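Local atomic coordinates of specific mitochondrial acyl carrier protein (Toxoplasma, PDB entry 3CE7), a protein that probably serves as a phosphopantetheine-dependent acyl carrier in the parasite's mitochondrial fatty acid or lipid synthesis. Residues Thr21-Gly26 and Glu69-Thr74; Val25-Lys30 and Val61-Asp66; Lys34-Thr39 and Glu45-Arg50; Asp66-Glu69 and Thr74-Asp77. All blocks are in the same frame, centred on the assembly; numbering follows the deposited sequence. Where two conformers were deposited one is given.

Contact 1: Thr21-Gly26 and Glu69-Thr74; sequences TNYIVG and EIFDVT
Tyr23 and Phe71 bring two aromatic rings together between helix 17-29 and the last turn of helix 57-71. Their planes are nearly perpendicular, at 86°, the centroids lie 5.9 Å apart, and the rings approach each other obliquely. The touching atoms are Tyr23 CD2 and Phe71 CZ, 3.8 Å apart. On the tyrosine, CG lies anti to the backbone N (chi1 -157°), which swings the ring over toward the end of helix 57-71. One ring carbon further along, Tyr23 CE2 reaches the branch methyl of the neighbouring residue, Ile70 CG2, at 4.1 Å. That methyl does double duty: Ile70 CG2 also sits 3.8 Å above the plane of the Phe71 ring, toward its rim, and so braces the ring from within its own segment. Ile24 meets the same phenyl group through its longer branch, with Ile24 CG1 at 3.9 Å from Phe71 CE2 and CD1 a little farther from the same carbon. The contact is wholly apolar and small, burying 156 Å² in total; Ile24 and Phe71 are buried, whereas Tyr23 and Ile70 lie on the outer side. Helix 86-98 backs the inner part, with Leu86 against Ile24 and Val93 against Phe71, while Val12 of the N-terminal loop touches both Tyr23 and Phe71.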
loop_
_atom_site.group_PDB
_atom_site.type_symbol
_atom_site.label_atom_id
_atom_site.label_comp_id
_atom_site.label_asym_id
_atom_site.label_seq_id
_atom_site.Cartn_x
_atom_site.Cartn_y
_atom_site.Cartn_z
ATOM N N THR A 21 7.149 -3.830 -4.193
ATOM C CA THR A 21 5.800 -4.359 -4.404
ATOM C C THR A 21 5.565 -5.621 -3.565
ATOM O O THR A 21 4.561 -5.727 -2.852
ATOM C CB THR A 21 5.495 -4.633 -5.892
ATOM O OG1 THR A 21 5.664 -3.427 -6.657
ATOM C CG2 THR A 21 4.048 -5.095 -6.036
ATOM N N ASN A 22 6.510 -6.554 -3.606
ATOM C CA ASN A 22 6.422 -7.755 -2.770
ATOM C C ASN A 22 6.272 -7.406 -1.286
ATOM O O ASN A 22 5.436 -7.984 -0.588
ATOM C CB ASN A 22 7.628 -8.680 -3.009
ATOM C CG ASN A 22 7.513 -9.462 -4.309
ATOM O OD1 ASN A 22 6.412 -9.668 -4.815
ATOM N ND2 ASN A 22 8.652 -9.892 -4.860
ATOM N N TYR A 23 7.053 -6.432 -0.811
ATOM C CA TYR A 23 6.998 -6.025 0.584
ATOM C C TYR A 23 5.631 -5.454 0.950
ATOM O O TYR A 23 5.036 -5.797 1.990
ATOM C CB TYR A 23 8.095 -4.996 0.885
ATOM C CG TYR A 23 8.448 -4.973 2.349
ATOM C CD1 TYR A 23 9.403 -5.856 2.856
ATOM C CD2 TYR A 23 7.804 -4.108 3.231
ATOM C CE1 TYR A 23 9.725 -5.871 4.200
ATOM C CE2 TYR A 23 8.126 -4.112 4.595
ATOM C CZ TYR A 23 9.086 -5.003 5.061
ATOM O OH TYR A 23 9.434 -5.039 6.401
ATOM N N ILE A 24 5.122 -4.590 0.079
ATOM C CA ILE A 24 3.856 -3.912 0.318
ATOM C C ILE A 24 2.679 -4.896 0.291
ATOM O O ILE A 24 1.756 -4.772 1.087
ATOM C CB ILE A 24 3.695 -2.722 -0.648
ATOM C CG1 ILE A 24 4.623 -1.592 -0.180
ATOM C CG2 ILE A 24 2.233 -2.283 -0.765
ATOM C CD1 ILE A 24 4.640 -0.347 -1.037
ATOM N N VAL A 25 2.738 -5.891 -0.594
ATOM C CA VAL A 25 1.746 -6.977 -0.576
ATOM C C VAL A 25 1.747 -7.667 0.795
ATOM O O VAL A 25 0.683 -7.847 1.396
ATOM C CB VAL A 25 1.970 -7.997 -1.720
ATOM C CG1 VAL A 25 1.081 -9.249 -1.540
ATOM C CG2 VAL A 25 1.672 -7.341 -3.058
ATOM N N GLY A 26 2.935 -7.994 1.298
ATOM C CA GLY A 26 3.076 -8.601 2.633
ATOM C C GLY A 26 2.503 -7.744 3.749
ATOM O O GLY A 26 1.835 -8.254 4.663
ATOM N N GLU A 69 5.985 5.303 7.261
ATOM C CA GLU A 69 6.898 4.955 8.358
ATOM C C GLU A 69 8.046 4.066 7.899
ATOM O O GLU A 69 9.207 4.308 8.241
ATOM C CB GLU A 69 6.125 4.282 9.502
ATOM C CG GLU A 69 5.269 5.246 10.306
ATOM C CD GLU A 69 4.319 4.549 11.275
ATOM O OE1 GLU A 69 4.236 3.300 11.270
ATOM O OE2 GLU A 69 3.655 5.268 12.041
ATOM N N ILE A 70 7.717 3.041 7.120
ATOM C CA ILE A 70 8.681 2.022 6.737
ATOM C C ILE A 70 9.626 2.529 5.643
ATOM O O ILE A 70 10.821 2.233 5.670
ATOM C CB ILE A 70 7.967 0.708 6.335
ATOM C CG1 ILE A 70 7.410 0.026 7.601
ATOM C CG2 ILE A 70 8.904 -0.209 5.566
ATOM C CD1 ILE A 70 6.385 -1.075 7.364
ATOM N N PHE A 71 9.094 3.304 4.702
ATOM C CA PHE A 71 9.873 3.700 3.521
ATOM C C PHE A 71 10.380 5.137 3.527
ATOM O O PHE A 71 11.089 5.538 2.602
ATOM C CB PHE A 71 9.089 3.420 2.224
ATOM C CG PHE A 71 8.894 1.957 1.950
ATOM C CD1 PHE A 71 9.943 1.176 1.452
ATOM C CD2 PHE A 71 7.673 1.344 2.216
ATOM C CE1 PHE A 71 9.770 -0.184 1.221
ATOM C CE2 PHE A 71 7.496 -0.017 1.980
ATOM C CZ PHE A 71 8.543 -0.778 1.482
ATOM N N ASP A 72 10.014 5.894 4.562
ATOM C CA ASP A 72 10.440 7.289 4.697
ATOM C C ASP A 72 10.058 8.111 3.466
ATOM O O ASP A 72 10.916 8.736 2.822
ATOM C CB ASP A 72 11.951 7.378 4.965
ATOM C CG ASP A 72 12.356 6.765 6.296
ATOM O OD1 ASP A 72 11.511 6.683 7.216
ATOM O OD2 ASP A 72 13.530 6.361 6.420
ATOM N N VAL A 73 8.772 8.074 3.127
ATOM C CA VAL A 73 8.212 8.924 2.080
ATOM C C VAL A 73 7.039 9.696 2.670
ATOM O O VAL A 73 6.483 9.286 3.689
ATOM C CB VAL A 73 7.753 8.120 0.834
ATOM C CG1 VAL A 73 8.941 7.434 0.179
ATOM C CG2 VAL A 73 6.650 7.118 1.184
ATOM N N THR A 74 6.692 10.815 2.038
ATOM C CA THR A 74 5.511 11.592 2.405
ATOM C C THR A 74 4.479 11.440 1.301
ATOM O O THR A 74 4.756 11.747 0.139
ATOM C CB THR A 74 5.838 13.090 2.588
ATOM O OG1 THR A 74 6.808 13.229 3.631
ATOM C CG2 THR A 74 4.589 13.874 2.959
#

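Contact 2: Val25-Lys30 and Val61-Asp66; sequences VGMCQK and VEFVLD
Phe63 turns the edge of its ring against the backbone of helix 17-29 as well as its side chains. Phe63 CE1 comes to 3.4 Å from Cys28 N, and the carbonyl carbon of Met27 lies at the same edge, in the plane of the ring. The two short helical segments run at 134° to each other with their axes 11.1 Å apart, so a ring reaching all the way across is what fills the interval. A first torsion that places CG anti to the backbone N (chi1 -167°) sends the Phe63 ring in that direction. Met27 and Cys28 then close in around its leading corner: Met27 CB is 3.7 Å from Phe63 CE1, and Cys28 CB is 3.9 Å from the same carbon. The thiol sits above the ring face, but distantly, with Cys28 SG 5.3 Å from the Phe63 centroid; this is a long sulfur-aromatic contact. Met27 extends further along helix 57-71. Its chain bends at the thioether, and Met27 CE packs 3.9 Å from Asp66 CB, touching the aliphatic base of that residue while the two side chains run past one another in opposite directions. Phe31 adds an edge-to-face ring to Phe63, and Leu86 and Ile89 of helix 86-98 close round it as well. Such a phenylalanine, buried among three helices, belongs to the hydrophobic core of the helical bundle that defines the acyl carrier protein fold.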
loop_
_atom_site.group_PDB
_atom_site.type_symbol
_atom_site.label_atom_id
_atom_site.label_comp_id
_atom_site.label_asym_id
_atom_site.label_seq_id
_atom_site.Cartn_x
_atom_site.Cartn_y
_atom_site.Cartn_z
ATOM N N VAL A 25 2.738 -5.891 -0.594
ATOM C CA VAL A 25 1.746 -6.977 -0.576
ATOM C C VAL A 25 1.747 -7.667 0.795
ATOM O O VAL A 25 0.683 -7.847 1.396
ATOM C CB VAL A 25 1.970 -7.997 -1.720
ATOM C CG1 VAL A 25 1.081 -9.249 -1.540
ATOM C CG2 VAL A 25 1.672 -7.341 -3.058
ATOM N N GLY A 26 2.935 -7.994 1.298
ATOM C CA GLY A 26 3.076 -8.601 2.633
ATOM C C GLY A 26 2.503 -7.744 3.749
ATOM O O GLY A 26 1.835 -8.254 4.663
ATOM N N MET A 27 2.752 -6.440 3.680
ATOM C CA MET A 27 2.212 -5.502 4.670
ATOM C C MET A 27 0.687 -5.499 4.638
ATOM O O MET A 27 0.031 -5.484 5.687
ATOM C CB MET A 27 2.694 -4.081 4.390
ATOM C CG MET A 27 4.166 -3.860 4.641
ATOM S SD MET A 27 4.673 -2.206 4.132
ATOM C CE MET A 27 3.627 -1.160 5.125
ATOM N N CYS A 28 0.139 -5.478 3.422
ATOM C CA CYS A 28 -1.298 -5.399 3.229
ATOM C C CYS A 28 -1.974 -6.640 3.792
ATOM O O CYS A 28 -3.048 -6.547 4.379
ATOM C CB CYS A 28 -1.628 -5.268 1.750
ATOM S SG CYS A 28 -3.426 -5.181 1.417
ATOM N N GLN A 29 -1.338 -7.794 3.613
ATOM C CA GLN A 29 -1.910 -9.058 4.079
ATOM C C GLN A 29 -2.193 -9.064 5.581
ATOM O O GLN A 29 -3.121 -9.730 6.031
ATOM C CB GLN A 29 -1.023 -10.238 3.673
ATOM C CG GLN A 29 -1.137 -10.556 2.172
ATOM C CD GLN A 29 -0.064 -11.514 1.668
ATOM O OE1 GLN A 29 1.006 -11.646 2.258
ATOM N NE2 GLN A 29 -0.351 -12.178 0.551
ATOM N N LYS A 30 -1.411 -8.302 6.347
ATOM C CA LYS A 30 -1.601 -8.237 7.800
ATOM C C LYS A 30 -2.921 -7.552 8.172
ATOM O O LYS A 30 -3.449 -7.752 9.272
ATOM C CB LYS A 30 -0.430 -7.517 8.485
ATOM C CG LYS A 30 0.967 -7.967 8.055
ATOM C CD LYS A 30 1.304 -9.382 8.486
ATOM C CE LYS A 30 2.803 -9.645 8.346
ATOM N NZ LYS A 30 3.083 -11.093 8.137
ATOM N N VAL A 61 -5.986 5.181 4.851
ATOM C CA VAL A 61 -5.281 6.157 5.686
ATOM C C VAL A 61 -4.241 5.456 6.582
ATOM O O VAL A 61 -3.079 5.870 6.644
ATOM C CB VAL A 61 -6.273 6.987 6.545
ATOM C CG1 VAL A 61 -5.534 7.881 7.542
ATOM C CG2 VAL A 61 -7.207 7.829 5.652
ATOM N N GLU A 62 -4.662 4.393 7.264
ATOM C CA GLU A 62 -3.771 3.622 8.143
ATOM C C GLU A 62 -2.620 2.967 7.386
ATOM O O GLU A 62 -1.460 2.978 7.832
ATOM C CB GLU A 62 -4.577 2.566 8.889
ATOM C CG GLU A 62 -5.539 3.160 9.903
ATOM C CD GLU A 62 -6.487 2.145 10.501
ATOM O OE1 GLU A 62 -6.697 1.066 9.892
ATOM O OE2 GLU A 62 -7.051 2.447 11.575
ATOM N N PHE A 63 -2.943 2.398 6.227
ATOM C CA PHE A 63 -1.936 1.715 5.420
ATOM C C PHE A 63 -0.895 2.695 4.883
ATOM O O PHE A 63 0.302 2.418 4.914
ATOM C CB PHE A 63 -2.574 0.932 4.271
ATOM C CG PHE A 63 -1.633 -0.019 3.614
ATOM C CD1 PHE A 63 -1.264 -1.209 4.250
ATOM C CD2 PHE A 63 -1.091 0.268 2.361
ATOM C CE1 PHE A 63 -0.362 -2.094 3.665
ATOM C CE2 PHE A 63 -0.193 -0.623 1.762
ATOM C CZ PHE A 63 0.180 -1.804 2.417
ATOM N N VAL A 64 -1.354 3.854 4.427
ATOM C CA VAL A 64 -0.447 4.898 3.959
ATOM C C VAL A 64 0.503 5.339 5.079
ATOM O O VAL A 64 1.694 5.498 4.846
ATOM C CB VAL A 64 -1.229 6.098 3.396
ATOM C CG1 VAL A 64 -0.336 7.324 3.243
ATOM C CG2 VAL A 64 -1.884 5.722 2.060
ATOM N N LEU A 65 -0.020 5.518 6.292
ATOM C CA LEU A 65 0.847 5.871 7.422
ATOM C C LEU A 65 1.913 4.803 7.663
ATOM O O LEU A 65 3.098 5.119 7.865
ATOM C CB LEU A 65 0.013 6.115 8.685
ATOM C CG LEU A 65 -0.700 7.471 8.680
ATOM C CD1 LEU A 65 -1.868 7.512 9.651
ATOM C CD2 LEU A 65 0.260 8.640 8.961
ATOM N N ASP A 66 1.504 3.539 7.608
ATOM C CA ASP A 66 2.429 2.416 7.765
ATOM C C ASP A 66 3.535 2.462 6.707
ATOM O O ASP A 66 4.712 2.219 6.997
ATOM C CB ASP A 66 1.681 1.084 7.642
ATOM C CG ASP A 66 0.818 0.766 8.857
ATOM O OD1 ASP A 66 0.742 1.578 9.809
ATOM O OD2 ASP A 66 0.215 -0.323 8.843
#

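Contact 3: Lys34-Thr39 and Glu45-Arg50; sequences KGEKVT and EELRTR
Glu36 takes the backbone N-H of Arg48 on its carboxylate, with Arg48 N 2.9 Å from Glu36 OE2 and an angle of 162° at the hydrogen. The donor arrives from well above the carboxylate plane, 74° out of it, so the bond is straight at the hydrogen but steep at the acceptor. The other oxygen, Glu36 OE1, rests 3.5 Å from Arg48 CB. Charge pairing is not what joins these residues: the guanidinium leads away, its plane turned 79° from the carboxylate, and Glu36 OE1 remains 5.2 Å from Arg48 NE. A bend at chi2 of Glu36 brings the carboxylate up to the N-H of Arg48, its flat side facing the donor. Beside this polar grip, Leu47 splays its two methyls against residues 37-38. Leu47 CD1 packs 3.6 Å from Val38 CG2, the side chains crossing at about a right angle, and Leu47 CD2 lies 3.5 Å from Lys37 O.

In the next shell, backbone hydrogen bonds steady the second segment: Leu47 pairs with Trp55, Arg48 with Gln33 and Arg50 with Phe31. Leu32 touches both Val38 and Leu47, continuing the apolar patch. The whole is a surface contact within the long loop linking helix 17-29 to helix 57-71, and Val38 anchors it inward by lying on Cys28 and Gln29 at the end of helix 17-29.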
loop_
_atom_site.group_PDB
_atom_site.type_symbol
_atom_site.label_atom_id
_atom_site.label_comp_id
_atom_site.label_asym_id
_atom_site.label_seq_id
_atom_site.Cartn_x
_atom_site.Cartn_y
_atom_site.Cartn_z
ATOM N N LYS A 34 -8.046 -13.856 7.313
ATOM C CA LYS A 34 -7.264 -15.044 6.967
ATOM C C LYS A 34 -7.772 -15.678 5.679
ATOM O O LYS A 34 -8.985 -15.807 5.478
ATOM C CB LYS A 34 -7.307 -16.070 8.098
ATOM N N GLY A 35 -6.842 -16.040 4.800
ATOM C CA GLY A 35 -7.184 -16.656 3.517
ATOM C C GLY A 35 -7.598 -15.699 2.408
ATOM O O GLY A 35 -7.724 -16.117 1.254
ATOM N N GLU A 36 -7.828 -14.428 2.746
ATOM C CA GLU A 36 -8.151 -13.403 1.748
ATOM C C GLU A 36 -6.965 -13.236 0.813
ATOM O O GLU A 36 -5.818 -13.194 1.264
ATOM C CB GLU A 36 -8.479 -12.066 2.429
ATOM C CG GLU A 36 -9.028 -10.997 1.513
ATOM C CD GLU A 36 -10.510 -11.155 1.201
ATOM O OE1 GLU A 36 -11.169 -12.076 1.747
ATOM O OE2 GLU A 36 -11.007 -10.344 0.396
ATOM N N LYS A 37 -7.240 -13.131 -0.485
ATOM C CA LYS A 37 -6.183 -13.024 -1.483
ATOM C C LYS A 37 -6.028 -11.600 -1.999
ATOM O O LYS A 37 -7.006 -10.960 -2.394
ATOM C CB LYS A 37 -6.446 -13.996 -2.641
ATOM C CG LYS A 37 -6.204 -15.462 -2.241
ATOM C CD LYS A 37 -6.683 -16.457 -3.306
ATOM C CE LYS A 37 -8.192 -16.595 -3.315
ATOM N NZ LYS A 37 -8.668 -17.583 -4.345
ATOM N N VAL A 38 -4.791 -11.113 -2.004
ATOM C CA VAL A 38 -4.515 -9.777 -2.519
ATOM C C VAL A 38 -3.344 -9.822 -3.502
ATOM O O VAL A 38 -2.333 -10.472 -3.240
ATOM C CB VAL A 38 -4.239 -8.768 -1.359
ATOM C CG1 VAL A 38 -3.044 -9.211 -0.510
ATOM C CG2 VAL A 38 -4.032 -7.360 -1.899
ATOM N N THR A 39 -3.512 -9.155 -4.642
ATOM C CA THR A 39 -2.440 -8.994 -5.622
ATOM C C THR A 39 -2.189 -7.502 -5.843
ATOM O O THR A 39 -2.987 -6.661 -5.396
ATOM C CB THR A 39 -2.811 -9.610 -6.978
ATOM O OG1 THR A 39 -3.781 -8.772 -7.617
ATOM C CG2 THR A 39 -3.348 -11.031 -6.810
ATOM N N GLU A 45 -10.685 -1.753 -2.144
ATOM C CA GLU A 45 -12.050 -1.675 -1.620
ATOM C C GLU A 45 -12.860 -2.965 -1.764
ATOM O O GLU A 45 -13.972 -3.070 -1.223
ATOM C CB GLU A 45 -12.795 -0.494 -2.246
ATOM C CG GLU A 45 -13.016 0.686 -1.303
ATOM C CD GLU A 45 -11.767 1.505 -0.996
ATOM O OE1 GLU A 45 -11.821 2.293 -0.029
ATOM O OE2 GLU A 45 -10.746 1.389 -1.714
ATOM N N GLU A 46 -12.303 -3.942 -2.472
ATOM C CA GLU A 46 -12.960 -5.236 -2.648
ATOM C C GLU A 46 -12.439 -6.298 -1.658
ATOM O O GLU A 46 -12.982 -7.403 -1.574
ATOM C CB GLU A 46 -12.897 -5.664 -4.131
ATOM C CG GLU A 46 -13.822 -4.787 -5.014
ATOM C CD GLU A 46 -13.483 -4.745 -6.518
ATOM O OE1 GLU A 46 -12.690 -5.573 -7.015
ATOM O OE2 GLU A 46 -14.037 -3.858 -7.213
ATOM N N LEU A 47 -11.427 -5.925 -0.870
ATOM C CA LEU A 47 -10.764 -6.825 0.068
ATOM C C LEU A 47 -11.448 -6.854 1.430
ATOM O O LEU A 47 -11.874 -5.823 1.927
ATOM C CB LEU A 47 -9.304 -6.399 0.272
ATOM C CG LEU A 47 -8.379 -6.415 -0.949
ATOM C CD1 LEU A 47 -7.026 -5.788 -0.593
ATOM C CD2 LEU A 47 -8.209 -7.829 -1.506
ATOM N N ARG A 48 -11.511 -8.038 2.034
ATOM C CA ARG A 48 -12.083 -8.189 3.370
ATOM C C ARG A 48 -11.007 -8.091 4.446
ATOM O O ARG A 48 -10.013 -8.827 4.418
ATOM C CB ARG A 48 -12.839 -9.512 3.483
ATOM C CG ARG A 48 -13.774 -9.565 4.681
ATOM C CD ARG A 48 -14.872 -10.602 4.474
ATOM N NE ARG A 48 -15.773 -10.250 3.379
ATOM C CZ ARG A 48 -16.834 -9.453 3.492
ATOM N NH1 ARG A 48 -17.580 -9.204 2.425
ATOM N NH2 ARG A 48 -17.147 -8.895 4.657
ATOM N N THR A 49 -11.229 -7.191 5.402
ATOM C CA THR A 49 -10.271 -6.949 6.490
ATOM C C THR A 49 -10.528 -7.859 7.695
ATOM O O THR A 49 -11.515 -8.598 7.721
ATOM C CB THR A 49 -10.296 -5.476 6.941
ATOM O OG1 THR A 49 -11.542 -5.190 7.597
ATOM C CG2 THR A 49 -10.112 -4.538 5.750
ATOM N N ARG A 50 -9.631 -7.798 8.682
ATOM C CA ARG A 50 -9.736 -8.586 9.921
ATOM C C ARG A 50 -11.073 -8.381 10.625
ATOM O O ARG A 50 -11.502 -9.224 11.421
ATOM C CB ARG A 50 -8.615 -8.205 10.893
ATOM C CG ARG A 50 -7.204 -8.504 10.413
ATOM C CD ARG A 50 -6.820 -9.958 10.618
ATOM N NE ARG A 50 -5.393 -10.165 10.381
ATOM C CZ ARG A 50 -4.498 -10.448 11.327
ATOM N NH1 ARG A 50 -4.872 -10.582 12.599
ATOM N NH2 ARG A 50 -3.223 -10.610 10.998
#

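Contact 4: Asp66-Glu69 and Thr74-Asp77; sequences DVEE and TVPD
Glu68 and Thr74 bring the two backbones closest, with Glu68 CA and Thr74 CA 5.9 Å apart. Residues 66-69 are helical throughout, near the C-terminal end of helix 57-71, whereas Thr74 and Val75 are extended as the chain comes back alongside that helix. Between them, Asp72 takes a positive phi just after the helix ends and helps turn the chain round. Pro76 then occupies the N-cap position of the short helix 77-80.

The side chain of Glu68 spans the remaining gap. Its CG lies anti to the carbonyl carbon (chi1 -74°), and the chain beyond is extended, which sets the carboxylate beside the returning chain. There Glu68 OE2 accepts the backbone N-H of Val75 at 2.8 Å from Val75 N, nearly straight at 168°, using the lone pair that faces away from OE1. Glu68 OE2 also lies 3.7 Å from Thr74 CA, so it nestles against the peptide joining Thr74 to Val75. A negative carboxylate would be expected to strengthen such a bond by polarising the amide. The aliphatic part of the glutamate contributes too: Glu68 CG packs 3.9 Å from Val75 CG2. Val75 itself points toward the helix and is buried, with Phe83 and Phe92 among its further neighbours, while Thr74 directs its CB away. A helix side chain thus bonds to a loop amide of the following segment, joining helix 57-71 to the loop that leads into the short helix 77-80, in the helix order of the acyl carrier protein fold.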
loop_
_atom_site.group_PDB
_atom_site.type_symbol
_atom_site.label_atom_id
_atom_site.label_comp_id
_atom_site.label_asym_id
_atom_site.label_seq_id
_atom_site.Cartn_x
_atom_site.Cartn_y
_atom_site.Cartn_z
ATOM N N ASP A 66 1.504 3.539 7.608
ATOM C CA ASP A 66 2.429 2.416 7.765
ATOM C C ASP A 66 3.535 2.462 6.707
ATOM O O ASP A 66 4.712 2.219 6.997
ATOM C CB ASP A 66 1.681 1.084 7.642
ATOM C CG ASP A 66 0.818 0.766 8.857
ATOM O OD1 ASP A 66 0.742 1.578 9.809
ATOM O OD2 ASP A 66 0.215 -0.323 8.843
ATOM N N VAL A 67 3.138 2.746 5.468
ATOM C CA VAL A 67 4.072 2.836 4.345
ATOM C C VAL A 67 5.028 4.016 4.499
ATOM O O VAL A 67 6.230 3.889 4.241
ATOM C CB VAL A 67 3.316 2.925 2.995
ATOM C CG1 VAL A 67 4.270 3.315 1.849
ATOM C CG2 VAL A 67 2.630 1.613 2.713
ATOM N N GLU A 68 4.493 5.158 4.928
ATOM C CA GLU A 68 5.311 6.343 5.179
ATOM C C GLU A 68 6.375 6.049 6.225
ATOM O O GLU A 68 7.521 6.493 6.093
ATOM C CB GLU A 68 4.436 7.504 5.634
ATOM C CG GLU A 68 3.614 8.124 4.509
ATOM C CD GLU A 68 2.687 9.227 4.988
ATOM O OE1 GLU A 68 2.054 9.061 6.055
ATOM O OE2 GLU A 68 2.580 10.251 4.293
ATOM N N GLU A 69 5.985 5.303 7.261
ATOM C CA GLU A 69 6.898 4.955 8.358
ATOM C C GLU A 69 8.046 4.066 7.899
ATOM O O GLU A 69 9.207 4.308 8.241
ATOM C CB GLU A 69 6.125 4.282 9.502
ATOM C CG GLU A 69 5.269 5.246 10.306
ATOM C CD GLU A 69 4.319 4.549 11.275
ATOM O OE1 GLU A 69 4.236 3.300 11.270
ATOM O OE2 GLU A 69 3.655 5.268 12.041
ATOM N N THR A 74 6.692 10.815 2.038
ATOM C CA THR A 74 5.511 11.592 2.405
ATOM C C THR A 74 4.479 11.440 1.301
ATOM O O THR A 74 4.756 11.747 0.139
ATOM C CB THR A 74 5.838 13.090 2.588
ATOM O OG1 THR A 74 6.808 13.229 3.631
ATOM C CG2 THR A 74 4.589 13.874 2.959
ATOM N N VAL A 75 3.296 10.964 1.681
ATOM C CA VAL A 75 2.187 10.837 0.747
ATOM C C VAL A 75 1.209 11.980 1.020
ATOM O O VAL A 75 0.561 11.994 2.066
ATOM C CB VAL A 75 1.473 9.475 0.896
ATOM C CG1 VAL A 75 0.366 9.328 -0.147
ATOM C CG2 VAL A 75 2.481 8.329 0.786
ATOM N N PRO A 76 1.112 12.942 0.088
ATOM C CA PRO A 76 0.104 14.007 0.206
ATOM C C PRO A 76 -1.323 13.458 0.213
ATOM O O PRO A 76 -1.590 12.415 -0.386
ATOM C CB PRO A 76 0.331 14.855 -1.046
ATOM C CG PRO A 76 1.707 14.514 -1.517
ATOM C CD PRO A 76 1.954 13.104 -1.111
ATOM N N ASP A 77 -2.234 14.163 0.877
ATOM C CA ASP A 77 -3.621 13.712 0.980
ATOM C C ASP A 77 -4.243 13.480 -0.398
ATOM O O ASP A 77 -4.995 12.520 -0.592
ATOM C CB ASP A 77 -4.463 14.725 1.768
ATOM C CG ASP A 77 -4.163 14.715 3.263
ATOM O OD1 ASP A 77 -3.560 13.745 3.772
ATOM O OD2 ASP A 77 -4.551 15.690 3.941
#

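How the contacts relate
Contacts 1 and 2 are neighbouring levels of a single interface between helix 17-29 and helix 57-71, their centres about 8 Å apart; Met27 joins them, Met27 CE lying 3.6 Å from Ile70 CD1. Contact 4 shares helix 57-71 and follows the chain as it leaves that helix, its centre about 9 Å from that of contact 1. Contact 3 falls within the long connection between the two helices and lies about 21 Å, centre to centre, from contact 4, on the opposite side of the chain's centre. Gln29 CG, 3.6 Å from Val38 CG1, links contact 2 to contact 3. Together they join the first two long helices and the loops after them; helix 86-98 completes the bundle.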